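Local structure of glucoamylase (Thermoanaerobacterium thermosaccharolyticum, 1LF6) at residues T112-D123 / M135-E143; M448-A459 / Y474-I485. The protein hydrolyses terminal alpha-1,4-linked glucose units one after another from the non-reducing ends of glucan chains, releasing beta-D-glucose, as a family 15 glycoside hydrolase. One frame throughout, in Å; residues are numbered along the deposited sequence.

Interaction 1. Residues T112-D123 / M135-E143; sequences TDKKGRYRITKD and MKAKFEALE
Y118-D123 pairs antiparallel with K136-A141, the strand axes 4.5 Å apart at closest approach and 162° between their directions; R119/E140, T121/K138 and D123/K136 are the hydrogen-bonded pairs, while Y118/A141, I120/F139 and K122/A137 are non-hydrogen-bonded. On one face R119 and E140 form a salt bridge, NH2 to OE2 at 3.0 Å. The carboxylate and guanidinium planes stand 76° apart, and NH2 reaches OE2 from above the carboxylate plane, so this is not a flat, two-pronged pairing. L142 CD2 lies over one face of the same guanidinium, 3.6 Å from R119 NH1. A water bridges T121 OG1, at 2.8 Å, and E140 OE2. K138 runs alongside T121 in the same direction, its CE 3.5 Å from T121 OG1. The other face is mainly apolar around F139. F139, with CG anti to its backbone N (chi1 178°), reaches forward along its own strand, toward the level of A141, until CZ is 3.5 Å from Y118 CB, while its CD2 meets I120 CG1 at 4.0 Å. Y118, I120 and M135 on this side also touch V79 or F77 of strand 70-80. Past the strand pairing, L142 N and E143 N both donate to R117 O, from the same face of its plane. D113 OD2 accepts from R117 N and, in a salt bridge, R117 NE, tying the type I turn D113-G116 to the lead-in of strand 118-126. The whole is a beta hairpin with one charge-rich face and one mostly apolar face turned to strand 70-80, where K122 reaches E89, as expected in the beta-sandwich of the glucodextranase N-type domain.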
loop_
_atom_site.group_PDB
_atom_site.type_symbol
_atom_site.label_atom_id
_atom_site.label_comp_id
_atom_site.label_asym_id
_atom_site.label_seq_id
_atom_site.Cartn_x
_atom_site.Cartn_y
_atom_site.Cartn_z
ATOM N N THR A 112 1.865 -12.745 -22.830
ATOM C CA THR A 112 1.798 -13.100 -24.239
ATOM C C THR A 112 2.292 -11.976 -25.136
ATOM O O THR A 112 1.702 -10.893 -25.179
ATOM C CB THR A 112 0.354 -13.453 -24.656
ATOM O OG1 THR A 112 -0.121 -14.541 -23.856
ATOM C CG2 THR A 112 0.304 -13.858 -26.117
ATOM N N ASP A 113 3.380 -12.250 -25.848
ATOM C CA ASP A 113 3.984 -11.294 -26.772
ATOM C C ASP A 113 2.913 -10.607 -27.612
ATOM O O ASP A 113 2.043 -11.267 -28.173
ATOM C CB ASP A 113 4.976 -12.024 -27.682
ATOM C CG ASP A 113 5.580 -11.123 -28.744
ATOM O OD1 ASP A 113 5.851 -9.941 -28.446
ATOM O OD2 ASP A 113 5.801 -11.606 -29.876
ATOM N N LYS A 114 2.972 -9.282 -27.684
ATOM C CA LYS A 114 2.002 -8.520 -28.462
ATOM C C LYS A 114 2.033 -8.925 -29.933
ATOM O O LYS A 114 1.049 -8.755 -30.656
ATOM C CB LYS A 114 2.284 -7.020 -28.344
ATOM C CG LYS A 114 2.023 -6.432 -26.966
ATOM C CD LYS A 114 2.318 -4.938 -26.955
ATOM C CE LYS A 114 2.056 -4.326 -25.591
ATOM N NZ LYS A 114 2.431 -2.885 -25.571
ATOM N N LYS A 115 3.166 -9.460 -30.373
ATOM C CA LYS A 115 3.310 -9.891 -31.758
ATOM C C LYS A 115 3.063 -11.391 -31.895
ATOM O O LYS A 115 3.268 -11.974 -32.961
ATOM C CB LYS A 115 4.698 -9.511 -32.276
ATOM C CG LYS A 115 4.914 -8.005 -32.308
ATOM C CD LYS A 115 6.341 -7.639 -32.677
ATOM C CE LYS A 115 6.534 -6.129 -32.695
ATOM N NZ LYS A 115 7.943 -5.750 -32.989
ATOM N N GLY A 116 2.617 -12.002 -30.801
ATOM C CA GLY A 116 2.309 -13.422 -30.785
ATOM C C GLY A 116 3.419 -14.376 -31.175
ATOM O O GLY A 116 3.167 -15.387 -31.832
ATOM N N ARG A 117 4.645 -14.073 -30.765
ATOM C CA ARG A 117 5.777 -14.929 -31.090
ATOM C C ARG A 117 6.144 -15.832 -29.919
ATOM O O ARG A 117 6.578 -16.966 -30.114
ATOM C CB ARG A 117 6.980 -14.072 -31.493
ATOM C CG ARG A 117 6.710 -13.196 -32.712
ATOM C CD ARG A 117 7.805 -12.169 -32.943
ATOM N NE ARG A 117 8.050 -11.361 -31.749
ATOM C CZ ARG A 117 8.656 -10.178 -31.754
ATOM N NH1 ARG A 117 9.081 -9.647 -32.893
ATOM N NH2 ARG A 117 8.846 -9.529 -30.614
ATOM N N TYR A 118 5.960 -15.330 -28.702
ATOM C CA TYR A 118 6.287 -16.108 -27.515
ATOM C C TYR A 118 5.269 -15.936 -26.393
ATOM O O TYR A 118 4.340 -15.132 -26.485
ATOM C CB TYR A 118 7.670 -15.718 -26.987
ATOM C CG TYR A 118 7.740 -14.293 -26.489
ATOM C CD1 TYR A 118 8.055 -13.242 -27.352
ATOM C CD2 TYR A 118 7.442 -13.987 -25.160
ATOM C CE1 TYR A 118 8.071 -11.920 -26.902
ATOM C CE2 TYR A 118 7.452 -12.670 -24.702
ATOM C CZ TYR A 118 7.765 -11.643 -25.578
ATOM O OH TYR A 118 7.757 -10.342 -25.132
ATOM N N ARG A 119 5.469 -16.704 -25.327
ATOM C CA ARG A 119 4.607 -16.660 -24.154
ATOM C C ARG A 119 5.430 -17.108 -22.958
ATOM O O ARG A 119 6.115 -18.129 -23.014
ATOM C CB ARG A 119 3.410 -17.597 -24.326
ATOM C CG ARG A 119 2.456 -17.609 -23.138
ATOM C CD ARG A 119 1.575 -18.839 -23.170
ATOM N NE ARG A 119 0.703 -18.850 -24.338
ATOM C CZ ARG A 119 0.184 -19.952 -24.870
ATOM N NH1 ARG A 119 -0.603 -19.867 -25.932
ATOM N NH2 ARG A 119 0.465 -21.139 -24.346
ATOM N N ILE A 120 5.377 -16.337 -21.881
ATOM C CA ILE A 120 6.115 -16.682 -20.676
ATOM C C ILE A 120 5.131 -16.830 -19.521
ATOM O O ILE A 120 4.309 -15.945 -19.278
ATOM C CB ILE A 120 7.158 -15.595 -20.319
ATOM C CG1 ILE A 120 8.163 -15.437 -21.464
ATOM C CG2 ILE A 120 7.884 -15.972 -19.036
ATOM C CD1 ILE A 120 9.248 -14.402 -21.202
ATOM N N THR A 121 5.208 -17.955 -18.822
ATOM C CA THR A 121 4.316 -18.204 -17.696
ATOM C C THR A 121 5.135 -18.263 -16.412
ATOM O O THR A 121 6.176 -18.919 -16.363
ATOM C CB THR A 121 3.549 -19.527 -17.886
ATOM O OG1 THR A 121 2.798 -19.461 -19.102
ATOM C CG2 THR A 121 2.600 -19.773 -16.716
ATOM N N LYS A 122 4.667 -17.573 -15.375
ATOM C CA LYS A 122 5.393 -17.541 -14.112
ATOM C C LYS A 122 4.573 -17.962 -12.894
ATOM O O LYS A 122 3.356 -17.817 -12.860
ATOM C CB LYS A 122 5.944 -16.131 -13.864
ATOM C CG LYS A 122 6.721 -15.530 -15.029
ATOM C CD LYS A 122 7.055 -14.064 -14.758
ATOM C CE LYS A 122 7.879 -13.456 -15.882
ATOM N NZ LYS A 122 8.178 -12.012 -15.637
ATOM N N ASP A 123 5.277 -18.480 -11.896
ATOM C CA ASP A 123 4.691 -18.907 -10.631
ATOM C C ASP A 123 5.570 -18.205 -9.616
ATOM O O ASP A 123 6.765 -18.498 -9.526
ATOM C CB ASP A 123 4.806 -20.425 -10.468
ATOM C CG ASP A 123 3.724 -21.176 -11.211
ATOM O OD1 ASP A 123 3.241 -20.646 -12.232
ATOM O OD2 ASP A 123 3.356 -22.300 -10.782
ATOM N N MET A 135 10.577 -17.911 -8.361
ATOM C CA MET A 135 9.843 -17.680 -9.594
ATOM C C MET A 135 10.088 -18.818 -10.563
ATOM O O MET A 135 11.184 -18.956 -11.108
ATOM C CB MET A 135 10.253 -16.373 -10.283
ATOM C CG MET A 135 9.619 -16.231 -11.673
ATOM S SD MET A 135 10.158 -14.806 -12.640
ATOM C CE MET A 135 11.908 -15.201 -12.860
ATOM N N LYS A 136 9.074 -19.646 -10.768
ATOM C CA LYS A 136 9.198 -20.730 -11.725
ATOM C C LYS A 136 8.714 -20.116 -13.026
ATOM O O LYS A 136 7.711 -19.403 -13.047
ATOM C CB LYS A 136 8.310 -21.915 -11.341
ATOM C CG LYS A 136 8.449 -23.112 -12.280
ATOM C CD LYS A 136 7.833 -24.359 -11.668
ATOM C CE LYS A 136 8.174 -25.605 -12.466
ATOM N NZ LYS A 136 7.629 -26.841 -11.828
ATOM N N ALA A 137 9.437 -20.371 -14.107
ATOM C CA ALA A 137 9.056 -19.817 -15.393
ATOM C C ALA A 137 9.263 -20.834 -16.499
ATOM O O ALA A 137 10.102 -21.727 -16.388
ATOM C CB ALA A 137 9.869 -18.561 -15.681
ATOM N N LYS A 138 8.479 -20.691 -17.559
ATOM C CA LYS A 138 8.569 -21.563 -18.716
ATOM C C LYS A 138 8.367 -20.701 -19.954
ATOM O O LYS A 138 7.492 -19.832 -19.982
ATOM C CB LYS A 138 7.502 -22.660 -18.668
ATOM C CG LYS A 138 6.072 -22.165 -18.824
ATOM C CD LYS A 138 5.092 -23.327 -18.986
ATOM C CE LYS A 138 3.657 -22.822 -19.109
ATOM N NZ LYS A 138 2.661 -23.923 -19.268
ATOM N N PHE A 139 9.190 -20.935 -20.968
ATOM C CA PHE A 139 9.107 -20.179 -22.205
ATOM C C PHE A 139 8.464 -21.022 -23.292
ATOM O O PHE A 139 8.768 -22.207 -23.426
ATOM C CB PHE A 139 10.508 -19.737 -22.637
ATOM C CG PHE A 139 10.535 -18.986 -23.936
ATOM C CD1 PHE A 139 10.678 -19.660 -25.146
ATOM C CD2 PHE A 139 10.403 -17.602 -23.953
ATOM C CE1 PHE A 139 10.687 -18.969 -26.353
ATOM C CE2 PHE A 139 10.409 -16.899 -25.153
ATOM C CZ PHE A 139 10.552 -17.585 -26.358
ATOM N N GLU A 140 7.571 -20.410 -24.062
ATOM C CA GLU A 140 6.894 -21.112 -25.147
ATOM C C GLU A 140 7.014 -20.351 -26.455
ATOM O O GLU A 140 6.718 -19.160 -26.518
ATOM C CB GLU A 140 5.405 -21.288 -24.849
ATOM C CG GLU A 140 5.069 -22.069 -23.602
ATOM C CD GLU A 140 3.574 -22.288 -23.475
ATOM O OE1 GLU A 140 3.038 -23.136 -24.216
ATOM O OE2 GLU A 140 2.932 -21.602 -22.651
ATOM N N ALA A 141 7.441 -21.043 -27.502
ATOM C CA ALA A 141 7.560 -20.422 -28.813
ATOM C C ALA A 141 6.206 -20.561 -29.501
ATOM O O ALA A 141 5.817 -21.664 -29.889
ATOM C CB ALA A 141 8.639 -21.117 -29.629
ATOM N N LEU A 142 5.483 -19.452 -29.634
ATOM C CA LEU A 142 4.171 -19.476 -30.275
ATOM C C LEU A 142 4.310 -19.665 -31.778
ATOM O O LEU A 142 3.588 -20.458 -32.381
ATOM C CB LEU A 142 3.393 -18.191 -29.970
ATOM C CG LEU A 142 2.976 -17.992 -28.508
ATOM C CD1 LEU A 142 2.108 -16.748 -28.390
ATOM C CD2 LEU A 142 2.214 -19.215 -28.013
ATOM N N GLU A 143 5.233 -18.930 -32.389
ATOM C CA GLU A 143 5.459 -19.072 -33.818
ATOM C C GLU A 143 6.906 -19.506 -34.015
ATOM O O GLU A 143 7.802 -19.037 -33.312
ATOM C CB GLU A 143 5.186 -17.753 -34.552
ATOM C CG GLU A 143 6.345 -16.768 -34.565
ATOM C CD GLU A 143 6.052 -15.542 -35.410
ATOM O OE1 GLU A 143 6.991 -14.764 -35.686
ATOM O OE2 GLU A 143 4.878 -15.354 -35.794
HETATM O O HOH W 1 4.322 -19.915 -21.375
#

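Interaction 2. Residues M448-A459 / Y474-I485; sequences MAAEVAGLTCAA and YQEKADNWQKLI
L455 and W481 meet at about a right angle: L455 CD1 sits 4.2 Å from the centroid of the indole six-membered ring and 29° off its normal, an off-centre CH-pi contact. K477 CG covers one face of that indole toward its rim and also touches L455 CD1 at 3.7 Å. E451 crosses the W481 side chain at about a right angle, OE1 lying 3.3 Å from W481 CZ3. L455 is a knob in the hole formed by Y474, K477, A478 and W481. V452 is a second knob, among A478, W481, Q482 and I485. Its CG1 is anti to the backbone N (chi1 169°), which turns both methyls to the partner helix, CG2 reaching Q482 N at 3.7 Å. The small A478, whose CA lies 4.7 Å from V452 CA, is consistent with the close approach of the axes, 8.0 Å, at 158° between their directions. At one end M448 and I485 slide past each other in opposite directions, CE to CG1 4.0 Å. At the other, A458 CB meets Y474 CD1 at 3.8 Å. T456 OG1 bonds back to V452 O, on the face of that carbonyl opposite to T456 N, so its hydroxyl is partly spent within its own helix. Y474 OH bonds to D423 OD1, and Q482 NE2 to the backbone O of V544. This antiparallel pair, helices 445-464 and 468-489, belongs to the (alpha/alpha) barrel; helix 395-407 packs on E451, A453 and C457, helix 414-428 on Y474, K477 and W481, and helix 676-682 on V452, T456, Q475 and Q482.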
loop_
_atom_site.group_PDB
_atom_site.type_symbol
_atom_site.label_atom_id
_atom_site.label_comp_id
_atom_site.label_asym_id
_atom_site.label_seq_id
_atom_site.Cartn_x
_atom_site.Cartn_y
_atom_site.Cartn_z
ATOM N N MET A 448 -13.057 17.114 13.905
ATOM C CA MET A 448 -13.825 17.339 15.123
ATOM C C MET A 448 -14.682 16.120 15.478
ATOM O O MET A 448 -14.914 15.851 16.656
ATOM C CB MET A 448 -14.705 18.575 14.982
ATOM C CG MET A 448 -13.910 19.878 14.970
ATOM S SD MET A 448 -14.980 21.303 14.988
ATOM C CE MET A 448 -15.439 21.360 16.710
ATOM N N ALA A 449 -15.151 15.392 14.465
ATOM C CA ALA A 449 -15.955 14.199 14.708
ATOM C C ALA A 449 -15.089 13.185 15.441
ATOM O O ALA A 449 -15.531 12.539 16.396
ATOM C CB ALA A 449 -16.458 13.600 13.388
ATOM N N ALA A 450 -13.848 13.051 14.980
ATOM C CA ALA A 450 -12.897 12.126 15.588
ATOM C C ALA A 450 -12.579 12.543 17.019
ATOM O O ALA A 450 -12.449 11.688 17.896
ATOM C CB ALA A 450 -11.611 12.080 14.764
ATOM N N GLU A 451 -12.450 13.852 17.248
ATOM C CA GLU A 451 -12.144 14.374 18.577
ATOM C C GLU A 451 -13.276 14.132 19.570
ATOM O O GLU A 451 -13.025 13.816 20.735
ATOM C CB GLU A 451 -11.832 15.879 18.516
ATOM C CG GLU A 451 -10.544 16.218 17.759
ATOM C CD GLU A 451 -10.260 17.704 17.722
ATOM O OE1 GLU A 451 -9.551 18.202 18.622
ATOM O OE2 GLU A 451 -10.755 18.382 16.795
ATOM N N VAL A 452 -14.515 14.303 19.116
ATOM C CA VAL A 452 -15.684 14.084 19.973
ATOM C C VAL A 452 -15.797 12.595 20.322
ATOM O O VAL A 452 -16.005 12.234 21.478
ATOM C CB VAL A 452 -16.997 14.539 19.278
ATOM C CG1 VAL A 452 -18.208 14.052 20.077
ATOM C CG2 VAL A 452 -17.026 16.060 19.169
ATOM N N ALA A 453 -15.669 11.740 19.309
ATOM C CA ALA A 453 -15.737 10.297 19.513
ATOM C C ALA A 453 -14.608 9.835 20.439
ATOM O O ALA A 453 -14.824 9.053 21.368
ATOM C CB ALA A 453 -15.638 9.582 18.180
ATOM N N GLY A 454 -13.403 10.326 20.178
ATOM C CA GLY A 454 -12.259 9.956 20.987
ATOM C C GLY A 454 -12.352 10.337 22.457
ATOM O O GLY A 454 -11.967 9.549 23.330
ATOM N N LEU A 455 -12.842 11.544 22.737
ATOM C CA LEU A 455 -12.970 11.990 24.117
ATOM C C LEU A 455 -14.111 11.249 24.821
ATOM O O LEU A 455 -14.051 11.013 26.026
ATOM C CB LEU A 455 -13.189 13.509 24.186
ATOM C CG LEU A 455 -11.999 14.401 23.794
ATOM C CD1 LEU A 455 -12.393 15.864 23.938
ATOM C CD2 LEU A 455 -10.794 14.101 24.676
ATOM N N THR A 456 -15.146 10.888 24.068
ATOM C CA THR A 456 -16.267 10.149 24.634
ATOM C C THR A 456 -15.766 8.744 25.015
ATOM O O THR A 456 -16.073 8.238 26.098
ATOM C CB THR A 456 -17.451 10.056 23.622
ATOM O OG1 THR A 456 -17.987 11.367 23.377
ATOM C CG2 THR A 456 -18.559 9.164 24.171
ATOM N N CYS A 457 -14.988 8.119 24.131
ATOM C CA CYS A 457 -14.448 6.790 24.411
ATOM C C CYS A 457 -13.439 6.880 25.559
ATOM O O CYS A 457 -13.322 5.958 26.367
ATOM C CB CYS A 457 -13.767 6.200 23.169
ATOM S SG CYS A 457 -14.878 5.876 21.774
ATOM N N ALA A 458 -12.720 7.998 25.631
ATOM C CA ALA A 458 -11.733 8.195 26.687
ATOM C C ALA A 458 -12.433 8.294 28.033
ATOM O O ALA A 458 -11.932 7.800 29.042
ATOM C CB ALA A 458 -10.918 9.456 26.427
ATOM N N ALA A 459 -13.592 8.942 28.042
ATOM C CA ALA A 459 -14.372 9.099 29.263
ATOM C C ALA A 459 -14.877 7.736 29.724
ATOM O O ALA A 459 -14.887 7.442 30.919
ATOM C CB ALA A 459 -15.543 10.036 29.016
ATOM N N TYR A 474 -13.414 14.766 30.304
ATOM C CA TYR A 474 -13.397 14.358 28.909
ATOM C C TYR A 474 -14.766 14.514 28.253
ATOM O O TYR A 474 -14.881 15.128 27.195
ATOM C CB TYR A 474 -12.929 12.906 28.799
ATOM C CG TYR A 474 -11.489 12.691 29.209
ATOM C CD1 TYR A 474 -11.048 11.444 29.639
ATOM C CD2 TYR A 474 -10.563 13.736 29.164
ATOM C CE1 TYR A 474 -9.723 11.238 30.021
ATOM C CE2 TYR A 474 -9.230 13.539 29.543
ATOM C CZ TYR A 474 -8.822 12.283 29.973
ATOM O OH TYR A 474 -7.515 12.084 30.372
ATOM N N GLN A 475 -15.802 13.966 28.884
ATOM C CA GLN A 475 -17.152 14.052 28.335
ATOM C C GLN A 475 -17.675 15.468 28.201
ATOM O O GLN A 475 -18.331 15.793 27.214
ATOM C CB GLN A 475 -18.135 13.238 29.169
ATOM C CG GLN A 475 -18.182 11.775 28.791
ATOM C CD GLN A 475 -18.621 11.518 27.350
ATOM O OE1 GLN A 475 -18.596 10.381 26.893
ATOM N NE2 GLN A 475 -19.025 12.568 26.634
ATOM N N GLU A 476 -17.401 16.306 29.195
ATOM C CA GLU A 476 -17.845 17.694 29.147
ATOM C C GLU A 476 -17.244 18.388 27.928
ATOM O O GLU A 476 -17.921 19.146 27.235
ATOM C CB GLU A 476 -17.425 18.436 30.419
ATOM C CG GLU A 476 -18.496 18.470 31.497
ATOM C CD GLU A 476 -18.012 19.121 32.783
ATOM O OE1 GLU A 476 -17.476 20.246 32.714
ATOM O OE2 GLU A 476 -18.171 18.510 33.861
ATOM N N LYS A 477 -15.966 18.126 27.682
ATOM C CA LYS A 477 -15.271 18.712 26.549
ATOM C C LYS A 477 -15.912 18.187 25.266
ATOM O O LYS A 477 -16.253 18.959 24.366
ATOM C CB LYS A 477 -13.788 18.332 26.596
ATOM C CG LYS A 477 -12.901 19.106 25.633
ATOM C CD LYS A 477 -12.836 20.596 25.981
ATOM C CE LYS A 477 -12.172 20.839 27.323
ATOM N NZ LYS A 477 -12.030 22.296 27.615
ATOM N N ALA A 478 -16.096 16.873 25.197
ATOM C CA ALA A 478 -16.696 16.235 24.029
ATOM C C ALA A 478 -18.064 16.825 23.701
ATOM O O ALA A 478 -18.359 17.117 22.539
ATOM C CB ALA A 478 -16.813 14.727 24.262
ATOM N N ASP A 479 -18.894 16.998 24.726
ATOM C CA ASP A 479 -20.228 17.553 24.547
ATOM C C ASP A 479 -20.158 18.990 24.038
ATOM O O ASP A 479 -20.944 19.395 23.176
ATOM C CB ASP A 479 -21.005 17.520 25.867
ATOM C CG ASP A 479 -21.392 16.107 26.288
ATOM O OD1 ASP A 479 -21.969 15.960 27.384
ATOM O OD2 ASP A 479 -21.132 15.147 25.529
ATOM N N ASN A 480 -19.218 19.756 24.581
ATOM C CA ASN A 480 -19.040 21.147 24.184
ATOM C C ASN A 480 -18.631 21.235 22.716
ATOM O O ASN A 480 -19.254 21.953 21.927
ATOM C CB ASN A 480 -17.976 21.813 25.064
ATOM C CG ASN A 480 -17.683 23.244 24.644
ATOM O OD1 ASN A 480 -18.572 24.099 24.645
ATOM N ND2 ASN A 480 -16.435 23.512 24.280
ATOM N N TRP A 481 -17.586 20.504 22.350
ATOM C CA TRP A 481 -17.110 20.511 20.972
ATOM C C TRP A 481 -18.171 19.974 20.017
ATOM O O TRP A 481 -18.303 20.456 18.895
ATOM C CB TRP A 481 -15.823 19.687 20.851
ATOM C CG TRP A 481 -14.657 20.272 21.603
ATOM C CD1 TRP A 481 -14.650 21.417 22.353
ATOM C CD2 TRP A 481 -13.327 19.742 21.672
ATOM N NE1 TRP A 481 -13.398 21.628 22.881
ATOM C CE2 TRP A 481 -12.568 20.617 22.479
ATOM C CE3 TRP A 481 -12.701 18.610 21.131
ATOM C CZ2 TRP A 481 -11.216 20.395 22.756
ATOM C CZ3 TRP A 481 -11.355 18.392 21.406
ATOM C CH2 TRP A 481 -10.632 19.278 22.210
ATOM N N GLN A 482 -18.937 18.987 20.466
ATOM C CA GLN A 482 -19.979 18.412 19.629
ATOM C C GLN A 482 -21.026 19.476 19.307
ATOM O O GLN A 482 -21.515 19.550 18.180
ATOM C CB GLN A 482 -20.632 17.220 20.337
ATOM C CG GLN A 482 -21.472 16.298 19.439
ATOM C CD GLN A 482 -22.885 16.805 19.197
ATOM O OE1 GLN A 482 -23.428 17.581 19.985
ATOM N NE2 GLN A 482 -23.499 16.345 18.111
ATOM N N LYS A 483 -21.361 20.301 20.296
ATOM C CA LYS A 483 -22.348 21.366 20.109
ATOM C C LYS A 483 -21.798 22.516 19.256
ATOM O O LYS A 483 -22.563 23.322 18.735
ATOM C CB LYS A 483 -22.801 21.929 21.468
ATOM C CG LYS A 483 -23.734 21.034 22.284
ATOM C CD LYS A 483 -25.106 20.913 21.640
ATOM C CE LYS A 483 -26.174 20.463 22.641
ATOM N NZ LYS A 483 -25.959 19.094 23.180
ATOM N N LEU A 484 -20.480 22.590 19.119
ATOM C CA LEU A 484 -19.853 23.658 18.339
ATOM C C LEU A 484 -19.531 23.304 16.888
ATOM O O LEU A 484 -19.240 24.190 16.084
ATOM C CB LEU A 484 -18.573 24.121 19.032
ATOM C CG LEU A 484 -18.770 24.747 20.415
ATOM C CD1 LEU A 484 -17.427 25.120 20.997
ATOM C CD2 LEU A 484 -19.673 25.972 20.305
ATOM N N ILE A 485 -19.576 22.016 16.557
ATOM C CA ILE A 485 -19.280 21.572 15.202
ATOM C C ILE A 485 -20.033 22.403 14.165
ATOM O O ILE A 485 -19.431 22.935 13.230
ATOM C CB ILE A 485 -19.632 20.072 15.014
ATOM C CG1 ILE A 485 -18.643 19.206 15.798
ATOM C CG2 ILE A 485 -19.605 19.698 13.527
ATOM C CD1 ILE A 485 -18.941 17.723 15.728
#

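Interactions 1 and 2 share no elements: their centres are 60 Å apart, on opposite sides of the chain's centre, the first in the N-terminal beta domain and the second in the family 15 catalytic domain. Interaction 1 is partly buried and held mainly by backbone hydrogen bonds, with an ion pair and a water on its polar face. Interaction 2 is buried and depends on interlocked side chains, the helices' own backbone bonds being satisfied internally. Only interaction 2 comes near an annotated site: the side chain of M448 is about 9 Å from that of E435, the probable proton acceptor, whereas 112-123/135-143 lies away from the annotated sites.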